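Local structure of exopolygalacturonase (Yersinia enterocolitica, 2UVF) at residues I451-L465 / V480-V494. The protein hydrolyses the polygalacturonate of pectin from a chain end as a family 28 exopolygalacturonase, probably releasing digalacturonate in the periplasm. Sequence-based numbering, arbitrary orientation.
With SO4 (sulfate ion), chain E.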
loop_
_atom_site.group_PDB
_atom_site.type_symbol
_atom_site.label_atom_id
_atom_site.label_comp_id
_atom_site.label_asym_id
_atom_site.label_seq_id
_atom_site.Cartn_x
_atom_site.Cartn_y
_atom_site.Cartn_z
ATOM N N ILE A 451 10.387 -0.853 8.150
ATOM C CA ILE A 451 9.301 -1.416 7.342
ATOM C C ILE A 451 9.190 -2.920 7.627
ATOM O O ILE A 451 10.160 -3.658 7.449
ATOM C CB ILE A 451 9.567 -1.218 5.794
ATOM C CG1 ILE A 451 9.994 0.226 5.418
ATOM C CG2 ILE A 451 8.394 -1.689 4.950
ATOM C CD1 ILE A 451 8.987 1.366 5.771
ATOM N N LEU A 452 8.006 -3.369 8.054
ATOM C CA LEU A 452 7.741 -4.811 8.276
ATOM C C LEU A 452 6.549 -5.375 7.471
ATOM O O LEU A 452 5.394 -5.042 7.731
ATOM C CB LEU A 452 7.615 -5.144 9.790
ATOM C CG LEU A 452 7.255 -6.593 10.181
ATOM C CD1 LEU A 452 8.282 -7.605 9.676
ATOM C CD2 LEU A 452 7.041 -6.759 11.675
ATOM N N ALA A 453 6.846 -6.243 6.504
ATOM C CA ALA A 453 5.817 -6.882 5.672
ATOM C C ALA A 453 5.712 -8.400 5.977
ATOM O O ALA A 453 6.544 -9.203 5.541
ATOM C CB ALA A 453 6.100 -6.623 4.174
ATOM N N GLU A 454 4.678 -8.781 6.730
ATOM C CA GLU A 454 4.536 -10.170 7.193
ATOM C C GLU A 454 3.144 -10.697 6.974
ATOM O O GLU A 454 2.178 -9.963 7.053
ATOM C CB GLU A 454 4.900 -10.302 8.682
ATOM C CG GLU A 454 4.165 -9.320 9.609
ATOM C CD GLU A 454 4.466 -9.563 11.066
ATOM O OE1 GLU A 454 5.254 -10.492 11.356
ATOM O OE2 GLU A 454 3.921 -8.824 11.923
ATOM N N ASN A 455 3.060 -11.995 6.732
ATOM C CA ASN A 455 1.793 -12.729 6.748
ATOM C C ASN A 455 0.874 -12.221 5.640
ATOM O O ASN A 455 -0.309 -11.935 5.867
ATOM C CB ASN A 455 1.131 -12.708 8.149
ATOM C CG ASN A 455 1.899 -13.542 9.194
ATOM O OD1 ASN A 455 2.430 -13.017 10.189
ATOM N ND2 ASN A 455 1.937 -14.840 8.985
ATOM N N ASN A 456 1.461 -12.137 4.440
ATOM C CA ASN A 456 0.823 -11.653 3.243
ATOM C C ASN A 456 0.899 -12.772 2.209
ATOM O O ASN A 456 1.783 -13.634 2.252
ATOM C CB ASN A 456 1.528 -10.389 2.663
ATOM C CG ASN A 456 1.496 -9.179 3.595
ATOM O OD1 ASN A 456 0.467 -8.534 3.777
ATOM N ND2 ASN A 456 2.640 -8.845 4.158
ATOM N N VAL A 457 -0.022 -12.734 1.262
ATOM C CA VAL A 457 -0.012 -13.655 0.128
ATOM C C VAL A 457 0.048 -12.842 -1.179
ATOM O O VAL A 457 -0.648 -11.837 -1.315
ATOM C CB VAL A 457 -1.254 -14.616 0.192
ATOM C CG1 VAL A 457 -1.683 -15.053 -1.159
ATOM C CG2 VAL A 457 -0.921 -15.819 1.053
ATOM N N MET A 458 0.903 -13.267 -2.114
ATOM C CA MET A 458 1.018 -12.610 -3.419
ATOM C C MET A 458 0.763 -13.618 -4.536
ATOM O O MET A 458 1.396 -14.675 -4.577
ATOM C CB MET A 458 2.413 -12.014 -3.613
ATOM C CG MET A 458 2.786 -10.907 -2.675
ATOM S SD MET A 458 3.124 -11.461 -0.990
ATOM C CE MET A 458 3.819 -9.939 -0.382
ATOM N N TYR A 459 -0.155 -13.278 -5.435
ATOM C CA TYR A 459 -0.476 -14.126 -6.574
ATOM C C TYR A 459 -0.518 -13.279 -7.834
ATOM O O TYR A 459 -1.337 -12.390 -7.921
ATOM C CB TYR A 459 -1.823 -14.839 -6.328
ATOM C CG TYR A 459 -2.285 -15.657 -7.503
ATOM C CD1 TYR A 459 -1.527 -16.727 -7.979
ATOM C CD2 TYR A 459 -3.478 -15.364 -8.148
ATOM C CE1 TYR A 459 -1.952 -17.478 -9.099
ATOM C CE2 TYR A 459 -3.920 -16.112 -9.244
ATOM C CZ TYR A 459 -3.158 -17.158 -9.705
ATOM O OH TYR A 459 -3.590 -17.863 -10.802
ATOM N N LEU A 460 0.395 -13.539 -8.776
ATOM C CA LEU A 460 0.498 -12.869 -10.107
ATOM C C LEU A 460 1.171 -11.495 -10.096
ATOM O O LEU A 460 1.347 -10.855 -11.163
ATOM C CB LEU A 460 -0.850 -12.781 -10.860
ATOM C CG LEU A 460 -1.601 -14.077 -11.191
ATOM C CD1 LEU A 460 -2.967 -13.718 -11.771
ATOM C CD2 LEU A 460 -0.841 -15.001 -12.114
ATOM N N THR A 461 1.563 -11.054 -8.896
ATOM C CA THR A 461 2.256 -9.761 -8.709
ATOM C C THR A 461 3.583 -9.827 -9.470
ATOM O O THR A 461 4.084 -10.919 -9.690
ATOM C CB THR A 461 2.515 -9.505 -7.196
ATOM O OG1 THR A 461 1.500 -10.168 -6.430
ATOM C CG2 THR A 461 2.520 -8.002 -6.870
ATOM N N ASP A 462 4.148 -8.689 -9.870
ATOM C CA ASP A 462 5.415 -8.702 -10.610
ATOM C C ASP A 462 6.586 -9.116 -9.706
ATOM O O ASP A 462 7.435 -9.931 -10.093
ATOM C CB ASP A 462 5.707 -7.334 -11.262
ATOM C CG ASP A 462 4.858 -7.067 -12.489
ATOM O OD1 ASP A 462 4.012 -7.913 -12.822
ATOM O OD2 ASP A 462 5.031 -6.004 -13.125
ATOM N N ILE A 463 6.627 -8.534 -8.509
ATOM C CA ILE A 463 7.776 -8.615 -7.630
ATOM C C ILE A 463 7.242 -8.652 -6.206
ATOM O O ILE A 463 6.246 -8.007 -5.917
ATOM C CB ILE A 463 8.789 -7.405 -7.890
ATOM C CG1 ILE A 463 9.346 -7.469 -9.322
ATOM C CG2 ILE A 463 9.944 -7.405 -6.893
ATOM C CD1 ILE A 463 10.055 -6.208 -9.833
ATOM N N GLY A 464 7.886 -9.416 -5.324
ATOM C CA GLY A 464 7.562 -9.354 -3.892
ATOM C C GLY A 464 8.115 -8.102 -3.213
ATOM O O GLY A 464 7.377 -7.252 -2.737
ATOM N N LEU A 465 9.431 -7.993 -3.168
ATOM C CA LEU A 465 10.080 -6.886 -2.516
ATOM C C LEU A 465 10.935 -6.186 -3.552
ATOM O O LEU A 465 11.826 -6.798 -4.151
ATOM C CB LEU A 465 10.905 -7.364 -1.314
ATOM C CG LEU A 465 11.726 -6.334 -0.541
ATOM C CD1 LEU A 465 10.879 -5.176 -0.048
ATOM C CD2 LEU A 465 12.449 -7.011 0.635
ATOM N N VAL A 480 14.420 -2.970 6.693
ATOM C CA VAL A 480 13.252 -3.462 5.959
ATOM C C VAL A 480 13.210 -4.989 6.127
ATOM O O VAL A 480 14.192 -5.671 5.823
ATOM C CB VAL A 480 13.328 -3.059 4.443
ATOM C CG1 VAL A 480 12.350 -3.858 3.605
ATOM C CG2 VAL A 480 13.098 -1.549 4.246
ATOM N N THR A 481 12.092 -5.501 6.651
ATOM C CA THR A 481 11.897 -6.939 6.879
ATOM C C THR A 481 10.756 -7.453 6.025
ATOM O O THR A 481 9.667 -6.886 6.020
ATOM C CB THR A 481 11.646 -7.304 8.389
ATOM O OG1 THR A 481 12.807 -6.989 9.158
ATOM C CG2 THR A 481 11.363 -8.800 8.567
ATOM N N PHE A 482 11.016 -8.543 5.318
ATOM C CA PHE A 482 10.038 -9.158 4.445
ATOM C C PHE A 482 9.986 -10.638 4.805
ATOM O O PHE A 482 10.846 -11.411 4.416
ATOM C CB PHE A 482 10.454 -8.939 2.984
ATOM C CG PHE A 482 9.455 -9.428 1.980
ATOM C CD1 PHE A 482 8.525 -8.547 1.421
ATOM C CD2 PHE A 482 9.446 -10.761 1.578
ATOM C CE1 PHE A 482 7.623 -8.993 0.475
ATOM C CE2 PHE A 482 8.548 -11.197 0.638
ATOM C CZ PHE A 482 7.631 -10.311 0.087
ATOM N N ARG A 483 8.954 -11.026 5.550
ATOM C CA ARG A 483 8.930 -12.347 6.182
ATOM C C ARG A 483 7.547 -12.991 6.227
ATOM O O ARG A 483 6.542 -12.311 6.134
ATOM C CB ARG A 483 9.524 -12.270 7.608
ATOM C CG ARG A 483 8.681 -11.538 8.613
ATOM C CD ARG A 483 9.210 -11.760 10.002
ATOM N NE ARG A 483 8.357 -11.185 11.033
ATOM C CZ ARG A 483 8.791 -10.753 12.221
ATOM N NH1 ARG A 483 10.088 -10.804 12.526
ATOM N NH2 ARG A 483 7.932 -10.247 13.092
ATOM N N ASN A 484 7.510 -14.310 6.410
ATOM C CA ASN A 484 6.248 -15.000 6.609
ATOM C C ASN A 484 5.245 -14.630 5.522
ATOM O O ASN A 484 4.092 -14.329 5.794
ATOM C CB ASN A 484 5.688 -14.691 7.985
ATOM C CG ASN A 484 6.564 -15.206 9.092
ATOM O OD1 ASN A 484 7.378 -16.107 8.887
ATOM N ND2 ASN A 484 6.404 -14.635 10.279
ATOM N N ASN A 485 5.723 -14.658 4.284
ATOM C CA ASN A 485 4.917 -14.341 3.111
ATOM C C ASN A 485 4.967 -15.504 2.162
ATOM O O ASN A 485 6.020 -16.119 1.988
ATOM C CB ASN A 485 5.479 -13.109 2.382
ATOM C CG ASN A 485 5.411 -11.860 3.211
ATOM O OD1 ASN A 485 6.374 -11.094 3.288
ATOM N ND2 ASN A 485 4.290 -11.638 3.837
ATOM N N ALA A 486 3.835 -15.772 1.512
ATOM C CA ALA A 486 3.768 -16.806 0.497
ATOM C C ALA A 486 3.420 -16.231 -0.858
ATOM O O ALA A 486 2.548 -15.381 -0.974
ATOM C CB ALA A 486 2.775 -17.910 0.900
ATOM N N MET A 487 4.088 -16.724 -1.899
ATOM C CA MET A 487 3.942 -16.124 -3.217
ATOM C C MET A 487 3.867 -17.155 -4.331
ATOM O O MET A 487 4.521 -18.186 -4.268
ATOM C CB MET A 487 5.085 -15.149 -3.485
ATOM C CG MET A 487 5.442 -14.259 -2.285
ATOM S SD MET A 487 6.343 -12.756 -2.746
ATOM C CE MET A 487 8.031 -13.252 -2.827
ATOM N N ARG A 488 3.055 -16.874 -5.346
ATOM C CA ARG A 488 2.830 -17.851 -6.416
ATOM C C ARG A 488 2.677 -17.138 -7.750
ATOM O O ARG A 488 1.943 -16.159 -7.851
ATOM C CB ARG A 488 1.598 -18.729 -6.105
ATOM C CG ARG A 488 1.080 -19.561 -7.264
ATOM C CD ARG A 488 0.201 -20.723 -6.845
ATOM N NE ARG A 488 0.447 -21.847 -7.765
ATOM C CZ ARG A 488 -0.370 -22.187 -8.760
ATOM N NH1 ARG A 488 -1.511 -21.526 -8.933
ATOM N NH2 ARG A 488 -0.058 -23.185 -9.575
ATOM N N ASP A 489 3.372 -17.629 -8.768
ATOM C CA ASP A 489 3.217 -17.108 -10.123
ATOM C C ASP A 489 3.607 -15.628 -10.241
ATOM O O ASP A 489 2.977 -14.868 -10.975
ATOM C CB ASP A 489 1.789 -17.339 -10.634
ATOM C CG ASP A 489 1.473 -18.802 -10.873
ATOM O OD1 ASP A 489 2.385 -19.632 -10.909
ATOM O OD2 ASP A 489 0.296 -19.136 -11.051
ATOM N N LEU A 490 4.675 -15.237 -9.550
ATOM C CA LEU A 490 5.221 -13.906 -9.700
ATOM C C LEU A 490 5.574 -13.694 -11.157
ATOM O O LEU A 490 6.016 -14.624 -11.816
ATOM C CB LEU A 490 6.447 -13.714 -8.806
ATOM C CG LEU A 490 6.221 -13.654 -7.297
ATOM C CD1 LEU A 490 7.540 -13.367 -6.633
ATOM C CD2 LEU A 490 5.169 -12.600 -6.935
ATOM N N ALA A 491 5.330 -12.499 -11.678
ATOM C CA ALA A 491 5.527 -12.266 -13.117
ATOM C C ALA A 491 6.966 -11.903 -13.466
ATOM O O ALA A 491 7.381 -12.090 -14.610
ATOM C CB ALA A 491 4.544 -11.211 -13.662
ATOM N N LYS A 492 7.740 -11.405 -12.498
ATOM C CA LYS A 492 9.131 -11.046 -12.796
ATOM C C LYS A 492 10.150 -11.650 -11.841
ATOM O O LYS A 492 10.892 -12.563 -12.211
ATOM C CB LYS A 492 9.336 -9.523 -12.842
ATOM C CG LYS A 492 8.543 -8.747 -13.874
ATOM C CD LYS A 492 9.072 -7.285 -13.881
ATOM C CE LYS A 492 8.245 -6.349 -14.773
ATOM N NZ LYS A 492 7.755 -6.970 -16.048
ATOM N N GLN A 493 10.203 -11.121 -10.623
ATOM C CA GLN A 493 11.261 -11.463 -9.685
ATOM C C GLN A 493 10.762 -11.544 -8.262
ATOM O O GLN A 493 9.740 -10.962 -7.936
ATOM C CB GLN A 493 12.332 -10.396 -9.762
ATOM C CG GLN A 493 12.839 -10.165 -11.178
ATOM C CD GLN A 493 13.751 -8.989 -11.240
ATOM O OE1 GLN A 493 13.305 -7.849 -11.313
ATOM N NE2 GLN A 493 15.033 -9.250 -11.187
ATOM N N VAL A 494 11.504 -12.253 -7.418
ATOM C CA VAL A 494 11.205 -12.387 -5.996
ATOM C C VAL A 494 11.617 -11.129 -5.211
ATOM O O VAL A 494 10.815 -10.549 -4.471
ATOM C CB VAL A 494 11.904 -13.649 -5.399
ATOM C CG1 VAL A 494 11.697 -13.733 -3.920
ATOM C CG2 VAL A 494 11.438 -14.939 -6.102
HETATM S S SO4 E . 2.426 -25.922 -9.398
HETATM O O1 SO4 E . 1.401 -25.529 -8.421
HETATM O O2 SO4 E . 2.020 -27.193 -10.005
HETATM O O3 SO4 E . 2.538 -24.901 -10.445
HETATM O O4 SO4 E . 3.718 -26.103 -8.726
#
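Thr481 N donates to Ile451 O at 2.8 Å, and Thr481 O in turn accepts from Ala453 N, the start of a parallel ladder that is regular between strands 451-454 and 480-483 and again between 457-459 and 485-488. At the corner by Asn484, Asn455 N makes a weak bond to Asn484 O; the ladder then resumes as Ala486 N reaches Asn456 O and Met458 N reaches Ala486 O. Past the corner at Asp489 the register slips by one, and Asp462 O takes two donors, Lys492 N at 2.8 Å and Gln493 N at 3.1 Å. On the face that carries Leu452 and Thr481, Arg483 grips Glu454 OE1 side-on through NE and NH2, both at 3.2 Å and both from above the carboxylate plane, while Leu452 CD1 covers one guanidinium face. The other carboxylate oxygen, OE2, accepts from Trp425 NE1 and Gln113 NE2. Arg488 NH2 holds a sulfate, probably from the crystallisation liquor. With CG anti to the backbone N (chi1 -175°), Phe482 carries its ring inward to Leu465, whose CB makes a CH-pi contact over one face, 4.2 Å from the ring centroid; Met458 SD lies 3.9 Å from Met487 CG. Such stacking of successive coils, with Met458, Phe482 and Met487 lining the interior, is characteristic of the right-handed parallel beta-helix of family 28 glycoside hydrolases.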